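Local coordinates for radical SAM domain protein (Methanothrix thermoacetophila, PDB 6Y1X) that probably acts as a radical SAM carbide synthase that uses iron-sulfur clusters in building the precursor of the nitrogenase iron-molybdenum cofactor, at residues T86-L98 with E123-L135. Residues are numbered along the deposited sequence; the frame is centred on the assembly and turned at random.
Sequences TPQEALERVDEVL and ETLRLVGEKYPHL
K131 NZ bridges both carboxylate oxygens of D95 in a salt bridge, weakly bonded to D95 OD2 at 3.0 Å and closer still to OD1, whose modelled place is less certain. K131 reaches it fully extended, its CG anti to the backbone N (chi1 -176°), and comes in across the D95 side chain. On the way its CG lies over one face of the Y132 ring, offset toward the rim. The opposite face receives L98, whose CD1 sits 3.5 Å from the ring centroid and almost on the ring normal, a CH-pi contact. V94 and Y132 run antiparallel side by side, V94 CG1 lying 3.7 Å from Y132 CE2, while V94 CG2 packs on V128 CG2. The CB of L91 does not itself point at the other helix; CG anti to N (chi1 -178°) brings CD1 to V128 CG2 and CD2 to L127 CB. Where the helices begin to pack, P87 CB lies 3.5 Å from T124 OG1, a hydroxyl bonded to the E120 carbonyl, and A90 CB meets T124 CG2. The segments' helices run broadly parallel, 36° apart with axes 8.9 Å from each other, as neighbouring helices do on the outside of a parallel beta/alpha fold such as that of radical SAM enzymes. On the sheet side, V94 touches M51 of strand 49-52 and V128 touches L137 of strand 136-141. The chemistry is thus graded: aliphatic and CH-pi packing joins the helices, with V94 and V128 reaching the sheet, and a charged pair closes the partly exposed margin, where solvent would probably moderate its strength.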
loop_
_atom_site.group_PDB
_atom_site.type_symbol
_atom_site.label_atom_id
_atom_site.label_comp_id
_atom_site.label_asym_id
_atom_site.label_seq_id
_atom_site.Cartn_x
_atom_site.Cartn_y
_atom_site.Cartn_z
ATOM N N THR A 86 6.832 19.043 3.936
ATOM C CA THR A 86 6.151 19.189 5.206
ATOM C C THR A 86 4.646 19.198 4.952
ATOM O O THR A 86 4.207 19.411 3.819
ATOM C CB THR A 86 6.566 20.484 5.899
ATOM O OG1 THR A 86 6.112 21.596 5.123
ATOM C CG2 THR A 86 8.083 20.555 6.049
ATOM N N PRO A 87 3.833 18.957 5.989
ATOM C CA PRO A 87 2.373 19.050 5.806
ATOM C C PRO A 87 1.914 20.349 5.164
ATOM O O PRO A 87 1.033 20.330 4.296
ATOM C CB PRO A 87 1.848 18.899 7.239
ATOM C CG PRO A 87 2.849 17.983 7.875
ATOM C CD PRO A 87 4.183 18.421 7.318
ATOM N N GLN A 88 2.495 21.479 5.567
ATOM C CA GLN A 88 2.094 22.759 4.996
ATOM C C GLN A 88 2.449 22.837 3.516
ATOM O O GLN A 88 1.635 23.287 2.700
ATOM C CB GLN A 88 2.750 23.902 5.772
ATOM C CG GLN A 88 1.881 25.137 5.903
ATOM C CD GLN A 88 0.584 24.853 6.639
ATOM O OE1 GLN A 88 0.591 24.371 7.773
ATOM N NE2 GLN A 88 -0.540 25.144 5.993
ATOM N N GLU A 89 3.657 22.403 3.150
ATOM C CA GLU A 89 4.047 22.403 1.744
ATOM C C GLU A 89 3.166 21.467 0.928
ATOM O O GLU A 89 2.782 21.791 -0.202
ATOM C CB GLU A 89 5.518 22.008 1.611
ATOM C CG GLU A 89 6.481 23.039 2.171
ATOM C CD GLU A 89 7.872 22.485 2.392
ATOM O OE1 GLU A 89 8.064 21.262 2.227
ATOM O OE2 GLU A 89 8.774 23.277 2.738
ATOM N N ALA A 90 2.830 20.302 1.486
ATOM C CA ALA A 90 1.981 19.355 0.770
ATOM C C ALA A 90 0.609 19.954 0.492
ATOM O O ALA A 90 0.061 19.790 -0.605
ATOM C CB ALA A 90 1.854 18.057 1.564
ATOM N N LEU A 91 0.032 20.646 1.477
ATOM C CA LEU A 91 -1.242 21.322 1.256
ATOM C C LEU A 91 -1.119 22.369 0.155
ATOM O O LEU A 91 -2.032 22.535 -0.663
ATOM C CB LEU A 91 -1.738 21.959 2.555
ATOM C CG LEU A 91 -3.090 22.667 2.462
ATOM C CD1 LEU A 91 -4.185 21.685 2.071
ATOM C CD2 LEU A 91 -3.425 23.350 3.776
ATOM N N GLU A 92 0.005 23.089 0.123
ATOM C CA GLU A 92 0.222 24.074 -0.931
ATOM C C GLU A 92 0.312 23.416 -2.303
ATOM O O GLU A 92 -0.143 23.990 -3.299
ATOM C CB GLU A 92 1.490 24.873 -0.638
ATOM C CG GLU A 92 1.380 25.767 0.582
ATOM C CD GLU A 92 2.711 26.364 0.986
ATOM O OE1 GLU A 92 2.736 27.171 1.939
ATOM O OE2 GLU A 92 3.734 26.022 0.356
ATOM N N ARG A 93 0.915 22.226 -2.387
ATOM C CA ARG A 93 0.949 21.539 -3.675
ATOM C C ARG A 93 -0.448 21.114 -4.110
ATOM O O ARG A 93 -0.778 21.176 -5.301
ATOM C CB ARG A 93 1.893 20.339 -3.641
ATOM C CG ARG A 93 2.008 19.678 -5.015
ATOM C CD ARG A 93 2.983 18.525 -5.035
ATOM N NE ARG A 93 4.368 18.985 -4.979
ATOM N N VAL A 94 -1.279 20.671 -3.162
ATOM C CA VAL A 94 -2.670 20.350 -3.478
ATOM C C VAL A 94 -3.379 21.572 -4.043
ATOM O O VAL A 94 -4.089 21.485 -5.053
ATOM C CB VAL A 94 -3.394 19.807 -2.233
ATOM C CG1 VAL A 94 -4.848 19.544 -2.552
ATOM C CG2 VAL A 94 -2.744 18.530 -1.766
ATOM N N ASP A 95 -3.218 22.722 -3.384
ATOM C CA ASP A 95 -3.811 23.964 -3.875
ATOM C C ASP A 95 -3.477 24.189 -5.345
ATOM O O ASP A 95 -4.366 24.442 -6.166
ATOM C CB ASP A 95 -3.330 25.151 -3.037
ATOM C CG ASP A 95 -3.873 25.128 -1.620
ATOM O OD1 ASP A 95 -4.981 24.590 -1.410
ATOM O OD2 ASP A 95 -3.203 25.676 -0.719
ATOM N N GLU A 96 -2.194 24.079 -5.699
ATOM C CA GLU A 96 -1.784 24.418 -7.058
ATOM C C GLU A 96 -2.236 23.365 -8.061
ATOM O O GLU A 96 -2.640 23.705 -9.180
ATOM C CB GLU A 96 -0.266 24.591 -7.117
ATOM C CG GLU A 96 0.261 25.743 -6.277
ATOM N N VAL A 97 -2.171 22.083 -7.691
ATOM C CA VAL A 97 -2.628 21.035 -8.602
ATOM C C VAL A 97 -4.124 21.170 -8.861
ATOM O O VAL A 97 -4.583 21.125 -10.009
ATOM C CB VAL A 97 -2.272 19.644 -8.049
ATOM C CG1 VAL A 97 -2.958 18.559 -8.865
ATOM C CG2 VAL A 97 -0.767 19.447 -8.062
ATOM N N LEU A 98 -4.910 21.353 -7.795
ATOM C CA LEU A 98 -6.344 21.556 -7.960
ATOM C C LEU A 98 -6.678 22.825 -8.735
ATOM O O LEU A 98 -7.830 22.986 -9.148
ATOM C CB LEU A 98 -7.041 21.585 -6.597
ATOM C CG LEU A 98 -6.981 20.278 -5.802
ATOM C CD1 LEU A 98 -7.769 20.400 -4.507
ATOM C CD2 LEU A 98 -7.501 19.124 -6.646
ATOM N N GLU A 123 -1.155 14.613 9.907
ATOM C CA GLU A 123 -1.325 16.059 9.855
ATOM C C GLU A 123 -1.663 16.521 8.443
ATOM O O GLU A 123 -2.497 17.415 8.258
ATOM C CB GLU A 123 -0.060 16.749 10.364
ATOM C CG GLU A 123 -0.187 18.248 10.510
ATOM C CD GLU A 123 -1.459 18.653 11.231
ATOM O OE1 GLU A 123 -2.231 19.453 10.662
ATOM O OE2 GLU A 123 -1.693 18.162 12.358
ATOM N N THR A 124 -1.038 15.909 7.437
ATOM C CA THR A 124 -1.287 16.297 6.052
ATOM C C THR A 124 -2.714 15.970 5.630
ATOM O O THR A 124 -3.425 16.825 5.089
ATOM C CB THR A 124 -0.300 15.587 5.127
ATOM O OG1 THR A 124 1.035 16.005 5.433
ATOM C CG2 THR A 124 -0.609 15.911 3.679
ATOM N N LEU A 125 -3.158 14.737 5.882
ATOM C CA LEU A 125 -4.488 14.342 5.440
ATOM C C LEU A 125 -5.575 15.031 6.249
ATOM O O LEU A 125 -6.691 15.213 5.754
ATOM C CB LEU A 125 -4.639 12.828 5.524
ATOM C CG LEU A 125 -3.789 12.071 4.509
ATOM C CD1 LEU A 125 -3.898 10.598 4.779
ATOM C CD2 LEU A 125 -4.211 12.399 3.081
ATOM N N ARG A 126 -5.270 15.417 7.488
ATOM C CA ARG A 126 -6.193 16.248 8.249
ATOM C C ARG A 126 -6.330 17.628 7.615
ATOM O O ARG A 126 -7.437 18.173 7.529
ATOM C CB ARG A 126 -5.716 16.358 9.696
ATOM C CG ARG A 126 -6.650 17.132 10.601
ATOM C CD ARG A 126 -5.957 17.545 11.888
ATOM N NE ARG A 126 -4.901 18.529 11.653
ATOM C CZ ARG A 126 -5.108 19.839 11.552
ATOM N NH1 ARG A 126 -6.336 20.331 11.657
ATOM N NH2 ARG A 126 -4.087 20.661 11.342
ATOM N N LEU A 127 -5.216 18.207 7.157
ATOM C CA LEU A 127 -5.272 19.505 6.493
ATOM C C LEU A 127 -6.005 19.421 5.159
ATOM O O LEU A 127 -6.850 20.271 4.854
ATOM C CB LEU A 127 -3.861 20.053 6.278
ATOM C CG LEU A 127 -3.063 20.568 7.477
ATOM C CD1 LEU A 127 -1.645 20.912 7.045
ATOM C CD2 LEU A 127 -3.741 21.781 8.098
ATOM N N VAL A 128 -5.704 18.398 4.358
ATOM C CA VAL A 128 -6.335 18.270 3.046
ATOM C C VAL A 128 -7.831 18.015 3.189
ATOM O O VAL A 128 -8.651 18.649 2.514
ATOM C CB VAL A 128 -5.647 17.159 2.233
ATOM C CG1 VAL A 128 -6.446 16.848 0.975
ATOM C CG2 VAL A 128 -4.223 17.567 1.890
ATOM N N GLY A 129 -8.207 17.072 4.057
ATOM C CA GLY A 129 -9.611 16.713 4.189
ATOM C C GLY A 129 -10.471 17.864 4.670
ATOM O O GLY A 129 -11.620 18.016 4.248
ATOM N N GLU A 130 -9.928 18.689 5.563
ATOM C CA GLU A 130 -10.706 19.788 6.113
ATOM C C GLU A 130 -10.898 20.906 5.097
ATOM O O GLU A 130 -11.946 21.557 5.089
ATOM C CB GLU A 130 -10.029 20.316 7.376
ATOM C CG GLU A 130 -10.214 19.416 8.584
ATOM C CD GLU A 130 -9.346 19.825 9.756
ATOM O OE1 GLU A 130 -8.763 20.929 9.712
ATOM O OE2 GLU A 130 -9.250 19.042 10.725
ATOM N N LYS A 131 -9.914 21.137 4.230
ATOM C CA LYS A 131 -10.036 22.191 3.231
ATOM C C LYS A 131 -10.750 21.728 1.966
ATOM O O LYS A 131 -11.466 22.522 1.343
ATOM C CB LYS A 131 -8.644 22.728 2.885
ATOM C CG LYS A 131 -8.631 23.902 1.926
ATOM C CD LYS A 131 -7.230 24.474 1.801
ATOM C CE LYS A 131 -7.178 25.620 0.807
ATOM N NZ LYS A 131 -5.796 26.148 0.662
ATOM N N TYR A 132 -10.591 20.459 1.584
ATOM C CA TYR A 132 -11.142 19.912 0.342
ATOM C C TYR A 132 -11.901 18.632 0.666
ATOM O O TYR A 132 -11.418 17.525 0.390
ATOM C CB TYR A 132 -10.040 19.640 -0.681
ATOM C CG TYR A 132 -9.248 20.859 -1.102
ATOM C CD1 TYR A 132 -9.840 21.877 -1.838
ATOM C CD2 TYR A 132 -7.910 20.995 -0.755
ATOM C CE1 TYR A 132 -9.120 22.991 -2.221
ATOM C CE2 TYR A 132 -7.182 22.108 -1.138
ATOM C CZ TYR A 132 -7.792 23.102 -1.869
ATOM O OH TYR A 132 -7.073 24.213 -2.253
ATOM N N PRO A 133 -13.105 18.745 1.232
ATOM C CA PRO A 133 -13.869 17.536 1.593
ATOM C C PRO A 133 -14.289 16.676 0.411
ATOM O O PRO A 133 -14.652 15.512 0.615
ATOM C CB PRO A 133 -15.096 18.095 2.333
ATOM C CG PRO A 133 -14.760 19.507 2.667
ATOM C CD PRO A 133 -13.783 19.981 1.647
ATOM N N HIS A 134 -14.267 17.207 -0.814
ATOM C CA HIS A 134 -14.650 16.402 -1.970
ATOM C C HIS A 134 -13.602 15.354 -2.318
ATOM O O HIS A 134 -13.937 14.323 -2.912
ATOM C CB HIS A 134 -14.894 17.304 -3.179
ATOM C CG HIS A 134 -15.275 16.561 -4.423
ATOM N ND1 HIS A 134 -16.474 15.896 -4.561
ATOM C CD2 HIS A 134 -14.613 16.385 -5.592
ATOM C CE1 HIS A 134 -16.533 15.339 -5.757
ATOM N NE2 HIS A 134 -15.417 15.622 -6.404
ATOM N N LEU A 135 -12.345 15.589 -1.962
ATOM C CA LEU A 135 -11.288 14.666 -2.342
ATOM C C LEU A 135 -11.413 13.336 -1.607
ATOM O O LEU A 135 -11.718 13.284 -0.412
ATOM C CB LEU A 135 -9.922 15.291 -2.063
ATOM C CG LEU A 135 -9.540 16.397 -3.048
ATOM C CD1 LEU A 135 -8.325 17.165 -2.557
ATOM C CD2 LEU A 135 -9.298 15.830 -4.438
#